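Long-range contacts in membrane-bound lytic murein transglycosylase A (Burkholderia pseudomallei, PDB 6QK4), which probably cleaves the beta-1,4 linkage between N-acetylmuramic acid and N-acetylglucosamine in peptidoglycan, forming a 1,6-anhydro bond in the N-acetylmuramic acid residue: residues A[100-105]-A[315-320]; A[287-292]-A[338-343]; A[273-278]-A[303-308]. All coordinates share one frame; numbering follows the deposited sequence.

Contact 1. Residues A[100-105]-A[315-320]; sequences DGLVTG and GVRADY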
loop_
_atom_site.group_PDB
_atom_site.type_symbol
_atom_site.label_atom_id
_atom_site.label_comp_id
_atom_site.label_asym_id
_atom_site.label_seq_id
_atom_site.Cartn_x
_atom_site.Cartn_y
_atom_site.Cartn_z
ATOM N N ASP A 100 -8.116 20.860 1.166
ATOM C CA ASP A 100 -6.936 20.127 0.688
ATOM C C ASP A 100 -6.378 19.193 1.756
ATOM O O ASP A 100 -6.243 19.578 2.945
ATOM C CB ASP A 100 -5.780 21.100 0.319
ATOM C CG ASP A 100 -6.023 21.867 -0.961
ATOM O OD1 ASP A 100 -6.756 21.416 -1.836
ATOM O OD2 ASP A 100 -5.377 22.927 -1.086
ATOM N N GLY A 101 -5.990 17.973 1.321
ATOM C CA GLY A 101 -5.251 17.080 2.212
ATOM C C GLY A 101 -4.305 16.169 1.460
ATOM O O GLY A 101 -4.255 16.185 0.237
ATOM N N LEU A 102 -3.510 15.395 2.185
ATOM C CA LEU A 102 -2.385 14.710 1.583
ATOM C C LEU A 102 -2.717 13.235 1.339
ATOM O O LEU A 102 -3.265 12.550 2.222
ATOM C CB LEU A 102 -1.143 14.839 2.469
ATOM C CG LEU A 102 0.073 14.065 2.016
ATOM C CD1 LEU A 102 0.615 14.725 0.765
ATOM C CD2 LEU A 102 1.120 14.019 3.119
ATOM N N VAL A 103 -2.411 12.758 0.135
ATOM C CA VAL A 103 -2.572 11.340 -0.253
ATOM C C VAL A 103 -1.191 10.731 -0.468
ATOM O O VAL A 103 -0.461 11.112 -1.408
ATOM C CB VAL A 103 -3.380 11.189 -1.544
ATOM C CG1 VAL A 103 -3.668 9.671 -1.830
ATOM C CG2 VAL A 103 -4.706 11.923 -1.358
ATOM N N THR A 104 -0.844 9.752 0.358
ATOM C CA THR A 104 0.369 8.985 0.135
ATOM C C THR A 104 -0.020 7.584 -0.364
ATOM O O THR A 104 -1.196 7.301 -0.570
ATOM C CB THR A 104 1.226 8.942 1.417
ATOM O OG1 THR A 104 0.434 8.541 2.536
ATOM C CG2 THR A 104 1.800 10.342 1.718
ATOM N N GLY A 105 0.953 6.680 -0.535
ATOM C CA GLY A 105 0.627 5.357 -1.062
ATOM C C GLY A 105 1.357 4.226 -0.362
ATOM O O GLY A 105 2.397 4.432 0.260
ATOM N N GLY A 315 -7.204 14.802 9.098
ATOM C CA GLY A 315 -8.567 14.806 8.600
ATOM C C GLY A 315 -8.603 14.264 7.186
ATOM O O GLY A 315 -8.816 13.071 6.905
ATOM N N VAL A 316 -8.388 15.181 6.251
ATOM C CA VAL A 316 -8.348 14.786 4.840
ATOM C C VAL A 316 -6.973 14.213 4.649
ATOM O O VAL A 316 -6.007 14.933 4.344
ATOM C CB VAL A 316 -8.602 15.978 3.901
ATOM C CG1 VAL A 316 -8.576 15.518 2.382
ATOM C CG2 VAL A 316 -9.983 16.646 4.241
ATOM N N ARG A 317 -6.858 12.910 4.841
ATOM C CA ARG A 317 -5.556 12.241 4.823
ATOM C C ARG A 317 -5.808 10.792 4.425
ATOM O O ARG A 317 -6.641 10.120 5.067
ATOM C CB ARG A 317 -4.943 12.297 6.222
ATOM C CG ARG A 317 -3.555 11.677 6.270
ATOM C CD ARG A 317 -2.518 12.580 5.493
ATOM N NE ARG A 317 -1.169 11.954 5.680
ATOM C CZ ARG A 317 -0.628 11.010 4.901
ATOM N NH1 ARG A 317 -1.242 10.594 3.828
ATOM N NH2 ARG A 317 0.548 10.449 5.210
ATOM N N ALA A 318 -5.048 10.269 3.457
ATOM C CA ALA A 318 -5.252 8.871 3.104
ATOM C C ALA A 318 -3.931 8.239 2.671
ATOM O O ALA A 318 -3.070 8.909 2.053
ATOM C CB ALA A 318 -6.308 8.762 2.002
ATOM N N ASP A 319 -3.812 6.920 2.927
ATOM C CA ASP A 319 -2.789 6.088 2.275
ATOM C C ASP A 319 -3.484 5.225 1.208
ATOM O O ASP A 319 -4.348 4.405 1.537
ATOM C CB ASP A 319 -2.091 5.186 3.307
ATOM C CG ASP A 319 -0.574 5.155 3.166
ATOM O OD1 ASP A 319 0.050 5.839 2.339
ATOM O OD2 ASP A 319 0.067 4.375 3.918
ATOM N N TYR A 320 -3.139 5.427 -0.059
ATOM C CA TYR A 320 -3.805 4.729 -1.169
ATOM C C TYR A 320 -3.152 3.359 -1.393
ATOM O O TYR A 320 -1.933 3.292 -1.630
ATOM C CB TYR A 320 -3.644 5.620 -2.408
ATOM C CG TYR A 320 -4.363 5.238 -3.658
ATOM C CD1 TYR A 320 -5.727 5.489 -3.788
ATOM C CD2 TYR A 320 -3.714 4.665 -4.696
ATOM C CE1 TYR A 320 -6.393 5.151 -4.963
ATOM C CE2 TYR A 320 -4.342 4.368 -5.903
ATOM C CZ TYR A 320 -5.692 4.603 -6.020
ATOM O OH TYR A 320 -6.326 4.274 -7.194
#

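Contact 2. Residues A[287-292]-A[338-343]; sequences FLQTTR and NGRMWL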
loop_
_atom_site.group_PDB
_atom_site.type_symbol
_atom_site.label_atom_id
_atom_site.label_comp_id
_atom_site.label_asym_id
_atom_site.label_seq_id
_atom_site.Cartn_x
_atom_site.Cartn_y
_atom_site.Cartn_z
ATOM N N PHE A 287 -14.972 9.238 -1.969
ATOM C CA PHE A 287 -14.580 9.567 -3.325
ATOM C C PHE A 287 -13.338 10.433 -3.221
ATOM O O PHE A 287 -13.364 11.465 -2.530
ATOM C CB PHE A 287 -15.694 10.267 -4.132
ATOM C CG PHE A 287 -15.334 10.272 -5.606
ATOM C CD1 PHE A 287 -15.463 9.106 -6.342
ATOM C CD2 PHE A 287 -14.714 11.369 -6.192
ATOM C CE1 PHE A 287 -15.094 9.032 -7.631
ATOM C CE2 PHE A 287 -14.285 11.301 -7.554
ATOM C CZ PHE A 287 -14.440 10.111 -8.259
ATOM N N LEU A 288 -12.237 9.958 -3.825
ATOM C CA LEU A 288 -10.928 10.567 -3.705
ATOM C C LEU A 288 -10.572 11.252 -5.026
ATOM O O LEU A 288 -10.573 10.612 -6.063
ATOM C CB LEU A 288 -9.895 9.471 -3.338
ATOM C CG LEU A 288 -8.493 9.948 -2.998
ATOM C CD1 LEU A 288 -8.477 10.934 -1.826
ATOM C CD2 LEU A 288 -7.587 8.711 -2.677
ATOM N N GLN A 289 -10.224 12.536 -4.955
ATOM C CA GLN A 289 -9.737 13.275 -6.110
ATOM C C GLN A 289 -8.296 13.646 -5.820
ATOM O O GLN A 289 -8.030 14.325 -4.823
ATOM C CB GLN A 289 -10.596 14.518 -6.303
ATOM C CG GLN A 289 -10.052 15.403 -7.493
ATOM C CD GLN A 289 -10.941 16.619 -7.694
ATOM O OE1 GLN A 289 -11.667 17.036 -6.772
ATOM N NE2 GLN A 289 -10.910 17.178 -8.889
ATOM N N THR A 290 -7.373 13.186 -6.671
ATOM C CA THR A 290 -5.940 13.400 -6.421
ATOM C C THR A 290 -5.208 13.314 -7.787
ATOM O O THR A 290 -5.828 13.554 -8.832
ATOM C CB THR A 290 -5.446 12.447 -5.301
ATOM O OG1 THR A 290 -4.082 12.766 -5.027
ATOM C CG2 THR A 290 -5.463 10.952 -5.720
ATOM N N THR A 291 -3.920 12.980 -7.803
ATOM C CA THR A 291 -3.187 12.795 -9.054
ATOM C C THR A 291 -2.299 11.561 -8.953
ATOM O O THR A 291 -2.001 11.080 -7.861
ATOM C CB THR A 291 -2.297 14.024 -9.416
ATOM O OG1 THR A 291 -1.502 14.385 -8.275
ATOM C CG2 THR A 291 -3.164 15.225 -9.785
ATOM N N ARG A 292 -1.832 11.085 -10.134
ATOM C CA ARG A 292 -0.953 9.910 -10.167
ATOM C C ARG A 292 0.485 10.317 -9.894
ATOM O O ARG A 292 0.945 11.317 -10.419
ATOM C CB ARG A 292 -1.002 9.258 -11.530
ATOM C CG ARG A 292 -2.335 8.771 -11.964
ATOM C CD ARG A 292 -2.146 7.705 -13.037
ATOM N NE ARG A 292 -3.418 7.026 -13.167
ATOM C CZ ARG A 292 -3.675 5.832 -12.671
ATOM N NH1 ARG A 292 -2.708 5.154 -12.068
ATOM N NH2 ARG A 292 -4.880 5.304 -12.835
ATOM N N ASN A 338 -1.482 16.227 -3.395
ATOM C CA ASN A 338 -2.659 16.913 -2.854
ATOM C C ASN A 338 -3.917 16.154 -3.253
ATOM O O ASN A 338 -3.987 15.549 -4.339
ATOM C CB ASN A 338 -2.783 18.318 -3.407
ATOM C CG ASN A 338 -3.870 19.117 -2.721
ATOM O OD1 ASN A 338 -3.973 19.125 -1.471
ATOM N ND2 ASN A 338 -4.726 19.794 -3.559
ATOM N N GLY A 339 -4.914 16.209 -2.351
ATOM C CA GLY A 339 -6.172 15.497 -2.561
ATOM C C GLY A 339 -7.391 16.159 -1.944
ATOM O O GLY A 339 -7.293 17.022 -1.065
ATOM N N ARG A 340 -8.549 15.728 -2.440
ATOM C CA ARG A 340 -9.881 16.128 -1.940
ATOM C C ARG A 340 -10.743 14.881 -1.693
ATOM O O ARG A 340 -10.652 13.866 -2.416
ATOM C CB ARG A 340 -10.605 17.014 -2.950
ATOM C CG ARG A 340 -9.936 18.360 -3.148
ATOM C CD ARG A 340 -10.036 19.225 -1.885
ATOM N NE ARG A 340 -9.338 20.521 -2.080
ATOM C CZ ARG A 340 -9.862 21.624 -2.662
ATOM N NH1 ARG A 340 -11.106 21.617 -3.181
ATOM N NH2 ARG A 340 -9.063 22.720 -2.783
ATOM N N MET A 341 -11.622 14.963 -0.705
ATOM C CA MET A 341 -12.451 13.809 -0.320
ATOM C C MET A 341 -13.913 14.187 -0.184
ATOM O O MET A 341 -14.236 15.288 0.279
ATOM C CB MET A 341 -12.024 13.212 1.051
ATOM C CG MET A 341 -10.745 12.500 0.920
ATOM S SD MET A 341 -10.403 11.939 2.663
ATOM C CE MET A 341 -8.917 11.013 2.319
ATOM N N TRP A 342 -14.782 13.245 -0.564
ATOM C CA TRP A 342 -16.183 13.209 -0.160
ATOM C C TRP A 342 -16.449 11.885 0.535
ATOM O O TRP A 342 -16.112 10.821 -0.011
ATOM C CB TRP A 342 -17.120 13.307 -1.385
ATOM C CG TRP A 342 -16.970 14.637 -2.118
ATOM C CD1 TRP A 342 -17.864 15.675 -2.084
ATOM C CD2 TRP A 342 -15.848 15.095 -2.936
ATOM N NE1 TRP A 342 -17.368 16.756 -2.854
ATOM C CE2 TRP A 342 -16.128 16.424 -3.328
ATOM C CE3 TRP A 342 -14.613 14.517 -3.309
ATOM C CZ2 TRP A 342 -15.266 17.169 -4.175
ATOM C CZ3 TRP A 342 -13.706 15.297 -4.112
ATOM C CH2 TRP A 342 -14.069 16.605 -4.537
ATOM N N LEU A 343 -17.083 11.932 1.716
ATOM C CA LEU A 343 -17.485 10.708 2.411
ATOM C C LEU A 343 -18.902 10.340 1.993
ATOM O O LEU A 343 -19.776 11.212 1.899
ATOM C CB LEU A 343 -17.437 10.926 3.922
ATOM C CG LEU A 343 -16.140 11.416 4.557
ATOM C CD1 LEU A 343 -16.128 11.122 6.065
ATOM C CD2 LEU A 343 -14.927 10.772 4.000
HETATM O O HOH W 1 -2.706 16.177 -6.576
#

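Contact 3. Residues A[273-278]-A[303-308]; sequences IAVDPS and VFAQDV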
loop_
_atom_site.group_PDB
_atom_site.type_symbol
_atom_site.label_atom_id
_atom_site.label_comp_id
_atom_site.label_asym_id
_atom_site.label_seq_id
_atom_site.Cartn_x
_atom_site.Cartn_y
_atom_site.Cartn_z
ATOM N N ILE A 273 -8.345 2.403 0.987
ATOM C CA ILE A 273 -7.418 3.364 1.573
ATOM C C ILE A 273 -7.288 3.106 3.080
ATOM O O ILE A 273 -8.199 2.602 3.747
ATOM C CB ILE A 273 -7.838 4.823 1.354
ATOM C CG1 ILE A 273 -9.294 5.075 1.827
ATOM C CG2 ILE A 273 -7.502 5.257 -0.137
ATOM C CD1 ILE A 273 -9.608 6.617 1.847
ATOM N N ALA A 274 -6.088 3.404 3.597
ATOM C CA ALA A 274 -5.899 3.564 5.021
ATOM C C ALA A 274 -6.180 5.014 5.427
ATOM O O ALA A 274 -5.815 5.966 4.700
ATOM C CB ALA A 274 -4.457 3.176 5.396
ATOM N N VAL A 275 -6.886 5.175 6.563
ATOM C CA VAL A 275 -7.330 6.474 7.067
ATOM C C VAL A 275 -6.977 6.632 8.550
ATOM O O VAL A 275 -6.605 5.686 9.237
ATOM C CB VAL A 275 -8.842 6.704 6.885
ATOM C CG1 VAL A 275 -9.166 6.704 5.438
ATOM C CG2 VAL A 275 -9.626 5.571 7.641
ATOM N N ASP A 276 -7.187 7.848 9.049
ATOM C CA ASP A 276 -7.192 8.071 10.504
ATOM C C ASP A 276 -8.620 7.782 10.959
ATOM O O ASP A 276 -9.558 8.503 10.594
ATOM C CB ASP A 276 -6.764 9.523 10.820
ATOM C CG ASP A 276 -6.886 9.873 12.311
ATOM O OD1 ASP A 276 -7.558 9.097 13.037
ATOM O OD2 ASP A 276 -6.301 10.920 12.725
ATOM N N PRO A 277 -8.867 6.675 11.671
ATOM C CA PRO A 277 -10.268 6.229 11.815
ATOM C C PRO A 277 -11.084 7.143 12.715
ATOM O O PRO A 277 -12.305 7.064 12.684
ATOM C CB PRO A 277 -10.137 4.800 12.407
ATOM C CG PRO A 277 -8.866 4.910 13.237
ATOM C CD PRO A 277 -7.915 5.801 12.373
ATOM N N SER A 278 -10.444 7.999 13.514
ATOM C CA SER A 278 -11.224 8.975 14.252
ATOM C C SER A 278 -11.722 10.111 13.389
ATOM O O SER A 278 -12.648 10.809 13.791
ATOM C CB SER A 278 -10.414 9.534 15.439
ATOM O OG SER A 278 -9.436 10.446 14.961
ATOM N N VAL A 303 -13.070 4.807 -3.355
ATOM C CA VAL A 303 -12.319 3.865 -2.537
ATOM C C VAL A 303 -13.101 3.635 -1.237
ATOM O O VAL A 303 -14.124 4.293 -0.929
ATOM C CB VAL A 303 -10.900 4.389 -2.234
ATOM C CG1 VAL A 303 -10.140 4.675 -3.588
ATOM C CG2 VAL A 303 -10.960 5.725 -1.461
ATOM N N PHE A 304 -12.595 2.681 -0.435
ATOM C CA PHE A 304 -13.263 2.365 0.842
ATOM C C PHE A 304 -12.243 2.423 1.958
ATOM O O PHE A 304 -11.129 1.931 1.794
ATOM C CB PHE A 304 -13.900 0.969 0.797
ATOM C CG PHE A 304 -15.084 0.896 -0.135
ATOM C CD1 PHE A 304 -14.873 0.707 -1.475
ATOM C CD2 PHE A 304 -16.395 0.947 0.381
ATOM C CE1 PHE A 304 -15.993 0.645 -2.344
ATOM C CE2 PHE A 304 -17.521 0.893 -0.462
ATOM C CZ PHE A 304 -17.273 0.762 -1.848
ATOM N N ALA A 305 -12.608 3.063 3.078
ATOM C CA ALA A 305 -11.706 3.138 4.238
ATOM C C ALA A 305 -11.657 1.788 4.941
ATOM O O ALA A 305 -12.596 1.406 5.645
ATOM C CB ALA A 305 -12.200 4.248 5.176
ATOM N N GLN A 306 -10.579 1.018 4.698
ATOM C CA GLN A 306 -10.539 -0.366 5.120
ATOM C C GLN A 306 -9.249 -0.647 5.835
ATOM O O GLN A 306 -8.968 -1.828 6.101
ATOM C CB GLN A 306 -10.727 -1.340 3.937
ATOM C CG GLN A 306 -12.141 -1.092 3.241
ATOM C CD GLN A 306 -12.431 -2.049 2.082
ATOM O OE1 GLN A 306 -11.541 -2.365 1.262
ATOM N NE2 GLN A 306 -13.708 -2.372 1.911
ATOM N N ASP A 307 -8.488 0.391 6.189
ATOM C CA ASP A 307 -7.216 0.119 6.867
ATOM C C ASP A 307 -6.856 1.353 7.672
ATOM O O ASP A 307 -7.465 2.406 7.526
ATOM C CB ASP A 307 -6.107 -0.263 5.838
ATOM C CG ASP A 307 -4.981 -1.179 6.457
ATOM O OD1 ASP A 307 -5.044 -1.526 7.667
ATOM O OD2 ASP A 307 -4.024 -1.509 5.687
ATOM N N VAL A 308 -5.844 1.217 8.542
ATOM C CA VAL A 308 -5.284 2.344 9.276
ATOM C C VAL A 308 -3.768 2.219 9.195
ATOM O O VAL A 308 -3.240 1.186 8.765
ATOM C CB VAL A 308 -5.748 2.349 10.764
ATOM C CG1 VAL A 308 -7.290 2.294 10.885
ATOM C CG2 VAL A 308 -5.109 1.220 11.520
#

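Contact 1. Residues A[100-105]-A[315-320]
The side chains of Leu-102 and Arg-317 run alongside each other in one direction. Methyl CD2 of Leu-102 sits over the centre of one face of the Arg-317 guanidinium, 3.9 Å from CZ. Thr-104 OG1 meets the same group at its edge, in its plane. Two nitrogens hold that oxygen end-on: NH1 of Arg-317 is 2.9 Å from Thr-104 OG1, and NH2 is 3.3 Å from it. The arginine chain turns at chi2 (70°), which swings its end across to the neighbouring strand. NH1 of Arg-317 also donates to Leu-102 O at 3.2 Å, coming from above the carbonyl plane. The backbone N of Ala-318 donates to the same oxygen, so Leu-102 O accepts two bonds.

These residues are parallel neighbours on strands 101-114 and 317-324. The pairing is consistent with the double-psi beta-barrel expected of the 3D domain. Tyr-320 N donates almost straight to Thr-104 O (2.7 Å, 175°), and Thr-104 N donates to Ala-318 O.

The Thr-104 hydroxyl also gives its proton to Asp-319 OD1, at 2.7 Å from OG1 and from above the carboxylate plane. It therefore joins Arg-317 and Asp-319, two residues of one strand, through a side chain of the other.

Val-103, Ala-318 and Tyr-320 occupy the other face. Here CG1 of Val-103 packs against CB of Tyr-320 at 4.1 Å. The tyrosine ring leads away, and its OH bonds to Glu-270. Val-316 lays CG1 against CA of Gly-101, 3.7 Å away.

Contact 2. Residues A[287-292]-A[338-343]
Phe-287 to Gln-289 pair with Arg-340 to Trp-342 as antiparallel strands of the 3D domain, probably part of its double-psi beta-barrel. Phe-287 with Trp-342 and Gln-289 with Arg-340 are hydrogen-bonded pairs. Leu-288 with Met-341 is the non-hydrogen-bonded pair between them. Gln-289 N donates almost straight to Arg-340 O (2.9 Å, 174°), and Arg-340 N returns a bond to Gln-289 O.

On the side of the sheet that carries Trp-342, Gln-289 and Arg-340, the extended chain of Gln-289 brings its amide to the edge of the indole. OE1 of Gln-289 lies in the ring plane, 3.3 Å from CH2 of Trp-342. The amide is turned 37° from the ring, and its NE2 bonds to Ala-13 O. Phe-287 O meets the indole edge at CE3 of Trp-342, 3.4 Å away. Arg-340 turns its end away to a salt bridge with Asp-100.

On the other face, Leu-288 and Met-341 run side by side, with Leu-288 CD1 3.9 Å from Met-341 CG.

Past the paired residues, Thr-290 OG1, anti to the backbone N (chi1 -176°), donates to Asn-338 O at 2.9 Å from above the carbonyl plane. A water donates to the same oxygen and bonds to Thr-291 OG1, which also bonds to NE2 of Gln-337. Side-chain and water bonds thus take over at Asn-338 O, where the regular backbone pairing has ended.

Contact 3. Residues A[273-278]-A[303-308]
Ile-273 places CG1 between its backbone N and carbonyl carbon (chi1 53°). In Val-303, with CG1 at chi1 -57°, it is CG2 that falls between the backbone N and the carbonyl carbon. These torsions bring the two branches together. CG2 of Val-303 lies 3.7 Å from CG1 of Ile-273, and equally near its CD1 and CG2. The side chains cross at about a right angle. They sit where strands 272-274 and 298-307 run parallel, in what is probably the double-psi beta-barrel of the 3D domain. Tyr-320 touches both side chains.

A beta bulge interrupts the pairing. Ile-273 is opposite Ala-305, but Ala-274 is opposite Asp-307, so strand 298-307 uses one extra residue, Gln-306. The backbone bonds follow the shift. Ile-273 N donates to Phe-304 O. Ile-273 O then accepts from Gln-306 N at 3.0 Å, and more weakly from Asp-307 N. Beyond the bulge, Val-275 N is 3.0 Å from Asp-307 O. The side chain of Gln-306 bonds to Ser-272 OG through OE1.

Ala-274 and Asp-307 meet through their CB atoms, 3.8 Å apart. The carboxylate of Asp-307 leads away from this pair, with OD2 bonded to Tyr-106 OH and OD1 to Ala-262 N. Both methyls of Val-275 close on CB of Ala-305, which shares a face with Ile-273; CG2 is 3.8 Å from it.

The contact continues at Pro-277. Its ring crosses Val-308 at about a right angle, with CG 3.9 Å from CG1 of the valine. An Asx turn is formed here: Ser-278 N donates to Asp-276 OD1 at 3.1 Å, meeting that oxygen on its anti side, tilted 33° from the carboxylate plane.

From the N terminus, segment 100-105 comes first and waits about 210 residues for its partner 315-320. Contact 1 closes that long loop. Contact 3 is nested inside it and closes a much shorter loop, from 273-278 to 303-308. Contact 2 starts within the contact 3 loop, at 287-292, and ends at 338-343, beyond both. It therefore crosses contacts 1 and 3. Strand 317-324 lies beside strand 272-274, where Asp-319 N probably bonds to Ala-274 O. Strand 336-346 flanks strand 101-114, and a probable bond from Gly-101 N to Gly-339 O joins contacts 1 and 2. The early strand 101-114 is thus tied to strands from the C-terminal part of the chain.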